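Local coordinates for GNA33 (Neisseria gonorrhoeae FA 1090, PDB 2G5D), which is a lytic transglycosylase that probably cleaves peptidoglycan between N-acetylmuramic acid and N-acetylglucosamine, forming a 1,6-anhydro bond in the N-acetylmuramic acid residue, at residues A293-R296 with R301-E304; A83-T88 with K96-R101; R344-L349 with K380-V385; Y121-L126 with Y255-Y260; K199-F202 with F207-Y210. One frame throughout, in Å; residues are numbered along the deposited sequence.

Contacts 1, 2 and 5 lie toward the periphery, their centres 26 to 27 Å from that of the chain, whereas contacts 3 and 4 lie nearer the middle. Those two touch neighbouring strands, 384-391 and 116-129. Contacts 1 and 2 each join a helix to the next across a short connection, mainly by apolar packing; all the touching residues of contact 2 are buried, but most of contact 1 stays partly open. Contact 3 presses a tyrosine on a backbone turn, and contact 4 adds a long charge pair. Contact 5, nested in the chain loop that contact 4 closes, is alone in having hydrogen bonds directly between its segments.

Contact 1 of 5, residues A293-R296 with R301-E304; sequences AYMR and RLAE
M295 and L302 meet where helix 288-297 gives way to helix 302-306, and the sulfur-bearing chain of M295 contributes the most buried surface. Its CG lies 3.4 Å from CD2 of L302, closer than carbons usually pack. Farther along the chain, SD comes to 3.7 Å from CA of L302, so the methionine lies along the start of the second helix. Bends at chi2 (37°) and chi3 (90°) fold it there; a flexible, unbranched residue suits a place where a rigid one would not follow the turn. The first torsions of both M295 and L302 are displaced from staggered values, which may reflect some strain where CG and CD2 are pressed together.

R301 adds the next largest share through its aliphatic part. Its CG stands 4.0 Å from OH of Y294, with CB near the plane of the tyrosine ring at its edge. The charged end leads away from the first helix: NH1 bonds to OE1 of E304 at 2.7 Å, nearly in the guanidinium plane and on the syn side of the carboxylate. The other oxygen, OE2, is held by the hydroxyls of Y274 and Y280. M275, from helix 271-276, touches Y294 and M295. The two helices are thus joined across the turn by dispersion, while the ion pair is spent within the second segment, where it probably restrains the end of R301 as CB and CG lie beside the tyrosine.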
# COMPACT_ATOMS: atom_id res chain seq x y z
N ALA A 293 21.85 9.09 -8.35
CA ALA A 293 23.08 9.41 -9.08
C ALA A 293 23.29 10.92 -9.26
O ALA A 293 24.42 11.42 -9.12
CB ALA A 293 23.12 8.68 -10.42
N TYR A 294 22.21 11.65 -9.56
CA TYR A 294 22.27 13.11 -9.66
C TYR A 294 22.73 13.75 -8.34
O TYR A 294 23.50 14.71 -8.33
CB TYR A 294 20.93 13.70 -10.12
CG TYR A 294 20.91 15.23 -10.13
CD1 TYR A 294 21.24 15.93 -11.29
CD2 TYR A 294 20.61 15.96 -8.98
CE1 TYR A 294 21.24 17.33 -11.30
CE2 TYR A 294 20.61 17.35 -8.98
CZ TYR A 294 20.93 18.03 -10.14
OH TYR A 294 20.93 19.41 -10.14
N MET A 295 22.26 13.19 -7.23
CA MET A 295 22.52 13.72 -5.89
C MET A 295 23.95 13.43 -5.41
O MET A 295 24.55 14.24 -4.69
CB MET A 295 21.49 13.15 -4.92
CG MET A 295 20.69 14.19 -4.15
SD MET A 295 20.24 15.69 -5.06
CE MET A 295 18.66 15.30 -5.80
N ARG A 296 24.48 12.27 -5.81
CA ARG A 296 25.86 11.92 -5.50
C ARG A 296 26.82 12.85 -6.24
O ARG A 296 27.87 13.21 -5.71
CB ARG A 296 26.13 10.44 -5.84
CG ARG A 296 27.03 9.71 -4.82
CD ARG A 296 26.29 9.35 -3.52
NE ARG A 296 25.91 7.93 -3.44
CZ ARG A 296 25.37 7.34 -2.37
NH1 ARG A 296 25.12 8.03 -1.26
NH2 ARG A 296 25.08 6.04 -2.41
N ARG A 301 22.38 20.32 -3.97
CA ARG A 301 20.95 20.37 -4.24
C ARG A 301 20.09 19.40 -3.43
O ARG A 301 18.86 19.40 -3.58
CB ARG A 301 20.67 20.20 -5.74
CG ARG A 301 21.27 21.29 -6.60
CD ARG A 301 20.31 22.43 -6.92
NE ARG A 301 21.02 23.56 -7.54
CZ ARG A 301 20.92 24.83 -7.14
NH1 ARG A 301 20.14 25.14 -6.12
NH2 ARG A 301 21.61 25.78 -7.76
N LEU A 302 20.73 18.59 -2.57
CA LEU A 302 20.08 17.52 -1.80
C LEU A 302 18.99 18.02 -0.87
O LEU A 302 17.84 17.53 -0.91
CB LEU A 302 21.13 16.77 -0.96
CG LEU A 302 21.05 15.28 -0.60
CD1 LEU A 302 21.43 15.04 0.86
CD2 LEU A 302 19.72 14.64 -0.92
N ALA A 303 19.36 18.98 -0.01
CA ALA A 303 18.43 19.55 0.98
C ALA A 303 17.22 20.19 0.30
O ALA A 303 16.07 19.86 0.62
CB ALA A 303 19.15 20.55 1.88
N GLU A 304 17.49 21.07 -0.66
CA GLU A 304 16.47 21.76 -1.44
C GLU A 304 15.40 20.84 -2.04
O GLU A 304 14.20 21.10 -1.91
CB GLU A 304 17.17 22.51 -2.57
CG GLU A 304 16.27 23.25 -3.54
CD GLU A 304 16.98 23.53 -4.85
OE1 GLU A 304 18.20 23.76 -4.83
OE2 GLU A 304 16.31 23.50 -5.90

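Contact 2 of 5, residues A83-T88 with K96-R101; sequences AQAFQT and KRFFER
Q84 and A85 of helix 79-86 receive the ring of F98 from helix 92-102, the two being consecutive helices joined by a short loop. Q84 meets it with its aliphatic part, CB lying 3.9 Å from CE1. With CG anti to the backbone N (chi1 -169°) and a bend at chi2, the glutamine stem and the phenylalanine pass side by side, pointing opposite ways, and the amide reaches R23, whose backbone N bonds to OE1. A residue with a greasy stem and a polar end suits this buried border.

A85 is small enough to let the phenylalanine approach the helix backbone. Its N is 3.6 Å from CE1 of F98, and its CB is 3.7 Å from CZ. The same alanine touches F65 of helix 58-72, a helix tied to the 79-86 helix by the C69-C82 disulfide. R66, also of helix 58-72, bonds to the carbonyl oxygens of A85 and T88.

T88, just past the helix, crosses F98 at about a right angle, with CG2 3.9 Å from CB of the phenylalanine. Its hydroxyl, though 3.7 Å from F98 CD1, is turned back to the chain: OG1 donates to O of Q84 at 2.6 Å, from 37° above the carbonyl plane.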
# COMPACT_ATOMS: atom_id res chain seq x y z
N ALA A 83 -12.54 -20.21 7.38
CA ALA A 83 -12.38 -21.49 8.07
C ALA A 83 -12.00 -22.59 7.07
O ALA A 83 -11.06 -23.36 7.30
CB ALA A 83 -13.64 -21.86 8.85
N GLN A 84 -12.72 -22.64 5.96
CA GLN A 84 -12.52 -23.68 4.95
C GLN A 84 -11.15 -23.57 4.26
O GLN A 84 -10.55 -24.59 3.91
CB GLN A 84 -13.63 -23.63 3.91
CG GLN A 84 -13.67 -24.85 2.98
CD GLN A 84 -13.88 -26.15 3.75
OE1 GLN A 84 -14.54 -26.17 4.78
NE2 GLN A 84 -13.33 -27.25 3.24
N ALA A 85 -10.69 -22.33 4.06
CA ALA A 85 -9.35 -22.06 3.54
C ALA A 85 -8.28 -22.77 4.38
O ALA A 85 -7.29 -23.22 3.83
CB ALA A 85 -9.07 -20.54 3.47
N PHE A 86 -8.50 -22.88 5.69
CA PHE A 86 -7.52 -23.52 6.58
C PHE A 86 -7.65 -25.04 6.65
O PHE A 86 -6.73 -25.72 7.09
CB PHE A 86 -7.52 -22.85 7.97
CG PHE A 86 -6.67 -21.62 8.04
CD1 PHE A 86 -7.16 -20.39 7.57
CD2 PHE A 86 -5.36 -21.69 8.51
CE1 PHE A 86 -6.35 -19.23 7.60
CE2 PHE A 86 -4.53 -20.54 8.54
CZ PHE A 86 -5.03 -19.30 8.09
N GLN A 87 -8.77 -25.56 6.17
CA GLN A 87 -8.97 -27.00 6.00
C GLN A 87 -8.68 -27.48 4.56
O GLN A 87 -8.92 -28.63 4.23
CB GLN A 87 -10.38 -27.38 6.48
CG GLN A 87 -10.53 -27.25 8.01
CD GLN A 87 -11.97 -27.37 8.50
OE1 GLN A 87 -12.21 -27.43 9.72
NE2 GLN A 87 -12.94 -27.39 7.57
N THR A 88 -8.17 -26.57 3.72
CA THR A 88 -7.77 -26.86 2.36
C THR A 88 -6.23 -27.01 2.22
O THR A 88 -5.49 -26.11 2.61
CB THR A 88 -8.26 -25.73 1.44
OG1 THR A 88 -9.66 -25.53 1.65
CG2 THR A 88 -7.97 -26.04 -0.03
N LYS A 96 -7.64 -24.95 -6.23
CA LYS A 96 -8.54 -24.63 -7.35
C LYS A 96 -10.00 -24.98 -7.03
O LYS A 96 -10.92 -24.17 -7.26
CB LYS A 96 -8.14 -25.37 -8.61
CG LYS A 96 -9.02 -25.05 -9.82
CD LYS A 96 -8.42 -25.63 -11.06
CE LYS A 96 -9.47 -26.21 -11.95
NZ LYS A 96 -8.91 -27.32 -12.75
N ARG A 97 -10.21 -26.20 -6.53
CA ARG A 97 -11.56 -26.66 -6.20
C ARG A 97 -12.25 -25.87 -5.13
O ARG A 97 -13.45 -25.65 -5.22
CB ARG A 97 -11.57 -28.16 -5.91
CG ARG A 97 -11.54 -28.88 -7.20
CD ARG A 97 -10.53 -30.00 -7.23
NE ARG A 97 -11.12 -31.27 -6.84
CZ ARG A 97 -11.67 -32.13 -7.69
NH1 ARG A 97 -12.17 -33.28 -7.24
NH2 ARG A 97 -11.69 -31.85 -8.99
N PHE A 98 -11.47 -25.42 -4.13
CA PHE A 98 -11.89 -24.44 -3.12
C PHE A 98 -12.41 -23.11 -3.71
O PHE A 98 -13.46 -22.61 -3.30
CB PHE A 98 -10.72 -24.18 -2.16
CG PHE A 98 -10.94 -23.04 -1.20
CD1 PHE A 98 -11.88 -23.14 -0.17
CD2 PHE A 98 -10.19 -21.86 -1.31
CE1 PHE A 98 -12.08 -22.09 0.71
CE2 PHE A 98 -10.38 -20.80 -0.43
CZ PHE A 98 -11.32 -20.91 0.58
N PHE A 99 -11.66 -22.54 -4.66
CA PHE A 99 -12.05 -21.26 -5.26
C PHE A 99 -13.25 -21.45 -6.20
O PHE A 99 -14.07 -20.56 -6.33
CB PHE A 99 -10.86 -20.53 -5.97
CG PHE A 99 -9.80 -20.02 -5.02
CD1 PHE A 99 -8.51 -20.56 -5.02
CD2 PHE A 99 -10.10 -18.99 -4.09
CE1 PHE A 99 -7.51 -20.08 -4.11
CE2 PHE A 99 -9.11 -18.52 -3.19
CZ PHE A 99 -7.82 -19.06 -3.21
N GLU A 100 -13.34 -22.61 -6.85
CA GLU A 100 -14.49 -22.95 -7.71
C GLU A 100 -15.79 -23.25 -6.98
O GLU A 100 -16.88 -22.86 -7.44
CB GLU A 100 -14.14 -24.13 -8.61
CG GLU A 100 -13.15 -23.72 -9.69
CD GLU A 100 -12.74 -24.88 -10.56
OE1 GLU A 100 -12.15 -24.62 -11.62
OE2 GLU A 100 -12.99 -26.04 -10.18
N ARG A 101 -15.65 -23.93 -5.85
CA ARG A 101 -16.75 -24.46 -5.09
C ARG A 101 -17.38 -23.46 -4.14
O ARG A 101 -18.56 -23.55 -3.87
CB ARG A 101 -16.32 -25.72 -4.32
CG ARG A 101 -16.39 -26.97 -5.20
CD ARG A 101 -15.58 -28.12 -4.68
NE ARG A 101 -15.51 -29.19 -5.68
CZ ARG A 101 -15.40 -30.49 -5.39
NH1 ARG A 101 -15.34 -30.90 -4.12
NH2 ARG A 101 -15.35 -31.38 -6.39

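Contact 3 of 5, residues R344-L349 with K380-V385; sequences RHYITL and KGAVRV
The hydroxyl of Y346, whose ring lies against A382 and G381, is held by the carbonyl oxygen of G38, while the backbone oxygen of the same tyrosine bonds to the hydroxyl of Y42. Polar ties at the tip and at the main chain thus help to hold the ring as it crosses the turn that leads into strand 384-391.

Across the contact the ring meets mostly backbone. CD1 of Y346 is 3.4 Å from N of A382 and 3.5 Å from C of G381, so the CD1 and CE1 side of the ring lies obliquely against the peptide between them. The methyl of A382 lies over one face in a CH-pi contact, CB 4.1 Å from the ring centroid and 21° off the normal. CG of Y346 is anti to its carbonyl carbon (chi1 -66°), the turn that brings the ring to this peptide. Alanine suits the place because its methyl can cover the ring without pushing the backbone off. At G381 phi is 116°, and in this conformation a CB would collide with the carbonyl oxygen of the residue before, so glycine suits it. I347 adds CD1 at 3.8 Å from O of A382.

Both segments fall in the 3D domain, whose family belongs to the double-psi beta-barrel group. Here the loop between strands 339-342 and 352-358 meets the approach to strand 384-391. D343 bonds to the backbone N of H345 with one oxygen and of G381 with the other. Dispersion and CH-pi contact therefore supply the direct attraction, while hydrogen bonds to G38, Y42 and D343 probably do much to orient the two segments.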
# COMPACT_ATOMS: atom_id res chain seq x y z
N ARG A 344 -11.81 0.70 -2.67
CA ARG A 344 -12.85 0.11 -1.82
C ARG A 344 -14.27 0.62 -2.07
O ARG A 344 -15.23 0.08 -1.52
CB ARG A 344 -12.50 0.31 -0.36
CG ARG A 344 -11.42 -0.60 0.14
CD ARG A 344 -11.25 -0.40 1.63
NE ARG A 344 -12.32 -1.10 2.34
CZ ARG A 344 -12.40 -1.20 3.66
NH1 ARG A 344 -11.48 -0.63 4.43
NH2 ARG A 344 -13.41 -1.88 4.21
N HIS A 345 -14.40 1.67 -2.87
CA HIS A 345 -15.70 2.08 -3.38
C HIS A 345 -16.29 0.97 -4.21
O HIS A 345 -17.51 0.87 -4.34
CB HIS A 345 -15.58 3.31 -4.27
CG HIS A 345 -15.30 4.58 -3.53
ND1 HIS A 345 -16.01 4.96 -2.41
CD2 HIS A 345 -14.42 5.59 -3.77
CE1 HIS A 345 -15.57 6.13 -1.98
NE2 HIS A 345 -14.61 6.54 -2.79
N TYR A 346 -15.40 0.15 -4.78
CA TYR A 346 -15.76 -0.81 -5.83
C TYR A 346 -15.45 -2.27 -5.48
O TYR A 346 -16.24 -3.17 -5.81
CB TYR A 346 -15.14 -0.39 -7.17
CG TYR A 346 -15.72 0.93 -7.69
CD1 TYR A 346 -14.96 2.10 -7.70
CD2 TYR A 346 -17.05 1.01 -8.11
CE1 TYR A 346 -15.50 3.32 -8.14
CE2 TYR A 346 -17.60 2.22 -8.56
CZ TYR A 346 -16.82 3.37 -8.58
OH TYR A 346 -17.34 4.56 -9.02
N ILE A 347 -14.32 -2.50 -4.80
CA ILE A 347 -13.85 -3.86 -4.47
C ILE A 347 -13.98 -4.12 -2.98
O ILE A 347 -13.59 -3.28 -2.17
CB ILE A 347 -12.35 -4.13 -4.91
CG1 ILE A 347 -12.12 -3.77 -6.39
CG2 ILE A 347 -11.91 -5.58 -4.56
CD1 ILE A 347 -13.09 -4.40 -7.38
N THR A 348 -14.54 -5.28 -2.64
CA THR A 348 -14.70 -5.69 -1.26
C THR A 348 -13.30 -6.07 -0.73
O THR A 348 -12.58 -6.83 -1.38
CB THR A 348 -15.71 -6.86 -1.13
OG1 THR A 348 -16.97 -6.45 -1.68
CG2 THR A 348 -15.92 -7.23 0.33
N LEU A 349 -12.92 -5.49 0.40
CA LEU A 349 -11.56 -5.65 0.92
C LEU A 349 -11.34 -7.09 1.41
O LEU A 349 -12.12 -7.61 2.18
CB LEU A 349 -11.20 -4.62 2.01
CG LEU A 349 -9.72 -4.55 2.42
CD1 LEU A 349 -8.80 -4.00 1.29
CD2 LEU A 349 -9.57 -3.72 3.69
N LYS A 380 -7.87 4.49 -7.79
CA LYS A 380 -9.30 4.86 -7.87
C LYS A 380 -9.94 4.30 -9.13
O LYS A 380 -9.33 4.30 -10.21
CB LYS A 380 -9.50 6.39 -7.85
CG LYS A 380 -9.07 7.14 -6.57
CD LYS A 380 -9.86 6.75 -5.32
CE LYS A 380 -9.42 7.58 -4.12
NZ LYS A 380 -9.69 6.90 -2.81
N GLY A 381 -11.19 3.85 -8.98
CA GLY A 381 -11.93 3.27 -10.11
C GLY A 381 -12.30 1.81 -9.94
O GLY A 381 -11.67 1.06 -9.17
N ALA A 382 -13.36 1.40 -10.65
CA ALA A 382 -13.86 0.02 -10.60
C ALA A 382 -12.81 -1.04 -11.05
O ALA A 382 -12.66 -2.09 -10.40
CB ALA A 382 -15.14 -0.10 -11.40
N VAL A 383 -12.15 -0.75 -12.17
CA VAL A 383 -11.08 -1.59 -12.71
C VAL A 383 -9.74 -0.85 -12.56
O VAL A 383 -9.31 -0.10 -13.44
CB VAL A 383 -11.31 -2.01 -14.21
CG1 VAL A 383 -10.33 -3.10 -14.62
CG2 VAL A 383 -12.77 -2.48 -14.47
N ARG A 384 -9.08 -1.08 -11.43
CA ARG A 384 -7.86 -0.36 -11.06
C ARG A 384 -7.08 -1.15 -10.00
O ARG A 384 -7.53 -1.29 -8.87
CB ARG A 384 -8.21 1.07 -10.57
CG ARG A 384 -7.01 2.02 -10.32
CD ARG A 384 -6.24 2.38 -11.59
NE ARG A 384 -5.07 3.15 -11.22
CZ ARG A 384 -3.87 2.64 -11.00
NH1 ARG A 384 -3.65 1.33 -11.17
NH2 ARG A 384 -2.88 3.44 -10.64
N VAL A 385 -5.90 -1.66 -10.38
CA VAL A 385 -5.09 -2.49 -9.47
C VAL A 385 -3.62 -2.05 -9.32
O VAL A 385 -2.89 -1.90 -10.31
CB VAL A 385 -5.13 -4.02 -9.87
CG1 VAL A 385 -4.30 -4.88 -8.86
CG2 VAL A 385 -6.58 -4.53 -9.96

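Contact 4 of 5, residues Y121-L126 with Y255-Y260; sequences YYEPVL and YIRIGY
E123 and R257 make the charged part of the contact, a long salt bridge with OE2 of the glutamate 3.7 Å from NH2 of the arginine. The side chains cross at about a right angle, and the carboxylate and guanidinium planes stand 78° apart, so the two groups do not mate in a paired, coplanar way. E123 reaches out fully extended, while R257 bends at chi3 (55°) to bring NH2 nearer. The stronger partner of E123 is R247, bound through OE1, so each oxygen has an arginine partner; R257 NH2 also has a weak bond to O of G325.

Strands 116-129 and 255-263 are not paired directly. Strand 246-249 runs between them, parallel to the first and antiparallel to the second, which explains the 8.6 Å between CA of V125 and CA of Y255. These are second-neighbour strands of a beta-sheet, and side chains must span the gap.

Apolar contact does so at V125, whose CG1 touches CE2 of Y255 at 4.0 Å, near the plane of the ring at its edge. A branched valine fills this strand position compactly. Y255 sends its hydroxyl to NZ of K249 and meets Y391 edge-to-face, while V125 also touches Y391.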
# COMPACT_ATOMS: atom_id res chain seq x y z
N TYR A 121 3.60 -1.90 -7.35
CA TYR A 121 4.34 -1.37 -6.21
C TYR A 121 5.12 -2.47 -5.55
O TYR A 121 4.93 -3.65 -5.87
CB TYR A 121 3.44 -0.62 -5.21
CG TYR A 121 2.44 -1.42 -4.40
CD1 TYR A 121 2.53 -1.47 -3.01
CD2 TYR A 121 1.36 -2.07 -5.01
CE1 TYR A 121 1.58 -2.16 -2.25
CE2 TYR A 121 0.42 -2.75 -4.27
CZ TYR A 121 0.53 -2.81 -2.90
OH TYR A 121 -0.41 -3.49 -2.18
N TYR A 122 6.00 -2.09 -4.63
CA TYR A 122 6.93 -3.03 -4.01
C TYR A 122 7.48 -2.55 -2.67
O TYR A 122 7.28 -1.40 -2.27
CB TYR A 122 8.09 -3.35 -4.98
CG TYR A 122 9.23 -2.35 -4.98
CD1 TYR A 122 10.49 -2.70 -4.49
CD2 TYR A 122 9.05 -1.06 -5.47
CE1 TYR A 122 11.52 -1.79 -4.48
CE2 TYR A 122 10.07 -0.15 -5.48
CZ TYR A 122 11.31 -0.52 -4.99
OH TYR A 122 12.31 0.40 -5.00
N GLU A 123 8.16 -3.46 -1.98
CA GLU A 123 8.82 -3.17 -0.73
C GLU A 123 10.33 -2.99 -0.95
O GLU A 123 11.04 -3.96 -1.26
CB GLU A 123 8.55 -4.26 0.31
CG GLU A 123 9.18 -3.95 1.68
CD GLU A 123 9.04 -5.07 2.69
OE1 GLU A 123 8.62 -6.18 2.31
OE2 GLU A 123 9.36 -4.84 3.87
N PRO A 124 10.84 -1.76 -0.81
CA PRO A 124 12.29 -1.59 -1.07
C PRO A 124 13.21 -2.21 -0.01
O PRO A 124 12.86 -2.29 1.17
CB PRO A 124 12.46 -0.07 -1.10
CG PRO A 124 11.33 0.47 -0.31
CD PRO A 124 10.19 -0.50 -0.43
N VAL A 125 14.37 -2.68 -0.48
CA VAL A 125 15.51 -3.04 0.37
C VAL A 125 16.55 -1.91 0.26
O VAL A 125 16.89 -1.47 -0.82
CB VAL A 125 16.14 -4.42 -0.04
CG1 VAL A 125 17.43 -4.73 0.75
CG2 VAL A 125 15.15 -5.51 0.18
N LEU A 126 17.04 -1.41 1.39
CA LEU A 126 18.11 -0.42 1.31
C LEU A 126 19.24 -0.72 2.29
O LEU A 126 18.99 -1.15 3.40
CB LEU A 126 17.61 1.03 1.43
CG LEU A 126 16.52 1.53 2.39
CD1 LEU A 126 16.70 3.01 2.65
CD2 LEU A 126 15.09 1.22 1.83
N TYR A 255 18.33 -8.45 7.82
CA TYR A 255 17.27 -7.50 7.52
C TYR A 255 16.74 -6.89 8.81
O TYR A 255 16.51 -7.61 9.79
CB TYR A 255 16.13 -8.18 6.74
CG TYR A 255 16.51 -8.57 5.32
CD1 TYR A 255 16.43 -9.90 4.90
CD2 TYR A 255 16.94 -7.61 4.41
CE1 TYR A 255 16.77 -10.26 3.58
CE2 TYR A 255 17.28 -7.95 3.11
CZ TYR A 255 17.20 -9.27 2.69
OH TYR A 255 17.55 -9.57 1.39
N ILE A 256 16.58 -5.57 8.80
CA ILE A 256 15.81 -4.86 9.82
C ILE A 256 14.52 -4.39 9.13
O ILE A 256 14.55 -3.57 8.20
CB ILE A 256 16.59 -3.68 10.44
CG1 ILE A 256 17.76 -4.20 11.28
CG2 ILE A 256 15.68 -2.82 11.31
CD1 ILE A 256 18.85 -3.17 11.57
N ARG A 257 13.39 -4.93 9.58
CA ARG A 257 12.11 -4.72 8.93
C ARG A 257 11.41 -3.48 9.49
O ARG A 257 11.24 -3.34 10.70
CB ARG A 257 11.23 -5.97 9.06
CG ARG A 257 11.93 -7.27 8.65
CD ARG A 257 10.94 -8.37 8.26
NE ARG A 257 10.03 -7.92 7.19
CZ ARG A 257 8.71 -7.78 7.32
NH1 ARG A 257 8.10 -8.08 8.46
NH2 ARG A 257 8.00 -7.34 6.29
N ILE A 258 11.04 -2.58 8.59
CA ILE A 258 10.51 -1.28 8.94
C ILE A 258 9.12 -1.11 8.29
O ILE A 258 8.97 -1.24 7.07
CB ILE A 258 11.51 -0.14 8.51
CG1 ILE A 258 12.90 -0.33 9.14
CG2 ILE A 258 11.01 1.23 8.89
CD1 ILE A 258 12.89 -0.41 10.67
N GLY A 259 8.12 -0.84 9.11
CA GLY A 259 6.74 -0.70 8.63
C GLY A 259 6.18 0.68 8.91
O GLY A 259 6.66 1.38 9.80
N TYR A 260 5.17 1.07 8.13
CA TYR A 260 4.42 2.30 8.37
C TYR A 260 3.78 2.35 9.76
O TYR A 260 3.12 1.40 10.18
CB TYR A 260 3.33 2.44 7.29
CG TYR A 260 2.46 3.66 7.45
CD1 TYR A 260 2.82 4.88 6.89
CD2 TYR A 260 1.27 3.59 8.18
CE1 TYR A 260 2.02 6.00 7.04
CE2 TYR A 260 0.47 4.70 8.34
CZ TYR A 260 0.84 5.90 7.76
OH TYR A 260 0.03 6.99 7.92

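Contact 5 of 5, residues K199-F202 with F207-Y210; sequences KGRF and FLPY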
# COMPACT_ATOMS: atom_id res chain seq x y z
N LYS A 199 -2.24 16.21 12.91
CA LYS A 199 -1.02 15.84 13.63
C LYS A 199 -0.25 17.09 14.08
O LYS A 199 0.03 17.98 13.27
CB LYS A 199 -0.13 14.93 12.77
CG LYS A 199 -0.87 13.92 11.90
CD LYS A 199 -1.43 12.75 12.69
CE LYS A 199 -2.27 11.85 11.81
NZ LYS A 199 -2.54 10.53 12.44
N GLY A 200 0.09 17.14 15.36
CA GLY A 200 0.80 18.30 15.91
C GLY A 200 1.51 18.06 17.23
O GLY A 200 1.72 16.91 17.64
N ARG A 201 1.90 19.15 17.87
CA ARG A 201 2.63 19.13 19.14
C ARG A 201 2.30 20.36 19.98
O ARG A 201 2.04 21.44 19.42
CB ARG A 201 4.14 19.05 18.90
CG ARG A 201 4.67 20.13 17.96
CD ARG A 201 6.19 20.18 17.92
NE ARG A 201 6.64 21.48 17.43
CZ ARG A 201 7.04 22.48 18.21
NH1 ARG A 201 7.07 22.34 19.53
NH2 ARG A 201 7.41 23.63 17.66
N PHE A 202 2.31 20.20 21.30
CA PHE A 202 2.10 21.32 22.23
C PHE A 202 3.34 22.21 22.27
O PHE A 202 4.47 21.71 22.32
CB PHE A 202 1.77 20.82 23.64
CG PHE A 202 0.61 19.86 23.71
CD1 PHE A 202 0.81 18.54 24.13
CD2 PHE A 202 -0.68 20.26 23.36
CE1 PHE A 202 -0.26 17.64 24.20
CE2 PHE A 202 -1.75 19.37 23.43
CZ PHE A 202 -1.54 18.05 23.85
N PHE A 207 -1.36 24.41 19.90
CA PHE A 207 -1.20 23.14 19.19
C PHE A 207 -0.89 23.49 17.74
O PHE A 207 -1.75 24.01 17.02
CB PHE A 207 -2.48 22.30 19.30
CG PHE A 207 -2.28 20.83 19.02
CD1 PHE A 207 -2.62 20.30 17.77
CD2 PHE A 207 -1.77 19.98 20.00
CE1 PHE A 207 -2.45 18.95 17.50
CE2 PHE A 207 -1.59 18.63 19.73
CZ PHE A 207 -1.93 18.11 18.48
N LEU A 208 0.35 23.23 17.33
CA LEU A 208 0.86 23.64 16.02
C LEU A 208 1.08 22.43 15.13
O LEU A 208 1.40 21.35 15.65
CB LEU A 208 2.20 24.36 16.18
CG LEU A 208 2.43 25.32 17.36
CD1 LEU A 208 3.91 25.46 17.62
CD2 LEU A 208 1.77 26.67 17.09
N PRO A 209 0.94 22.59 13.80
CA PRO A 209 1.28 21.52 12.85
C PRO A 209 2.63 20.89 13.20
O PRO A 209 3.53 21.60 13.65
CB PRO A 209 1.37 22.26 11.51
CG PRO A 209 0.38 23.37 11.65
CD PRO A 209 0.41 23.79 13.10
N TYR A 210 2.76 19.58 13.02
CA TYR A 210 4.02 18.91 13.29
C TYR A 210 5.07 19.30 12.25
O TYR A 210 4.74 19.88 11.21
CB TYR A 210 3.87 17.37 13.42
CG TYR A 210 4.96 16.80 14.30
CD1 TYR A 210 6.07 16.14 13.74
CD2 TYR A 210 4.93 17.00 15.68
CE1 TYR A 210 7.09 15.66 14.56
CE2 TYR A 210 5.93 16.52 16.49
CZ TYR A 210 7.02 15.86 15.93
OH TYR A 210 8.02 15.41 16.76
O HOH W 1 5.99 21.69 14.96
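L208 and R201 exchange two backbone hydrogen bonds. L208 N gives to R201 O at 3.2 Å, nearly straight at 171°, and R201 N returns a bond of 3.2 Å to L208 O. Y210 N adds a more bent third to K199 O at 3.2 Å. A water accepts from NE of R201 at 2.6 Å and donates to O of P209 at 2.8 Å. The guanidinium forms a salt bridge with E203, and CD1 of L208 lies over one face.

The methylenes of R201 cross the CD2-CE2 side of the Y210 ring at about a right angle, CG 3.9 Å from CD2. CG sits between the backbone N and the carbonyl carbon (chi1 53°), and extension from there to NE carries the apolar stem across the ring and the polar end to the water. G200 offers a bare CA, 3.7 Å from CE1 of F207; a CB would clash with that ring and L208 O. F207 turns its edge to the face of F202, planes 65° apart and CD2 3.5 Å from F202 CE2.

Antiparallel pairing across a two-residue turn makes this a beta-hairpin inside the five-stranded mixed sheet of the MltA insert domain, flanked by 148-151 and 182-184.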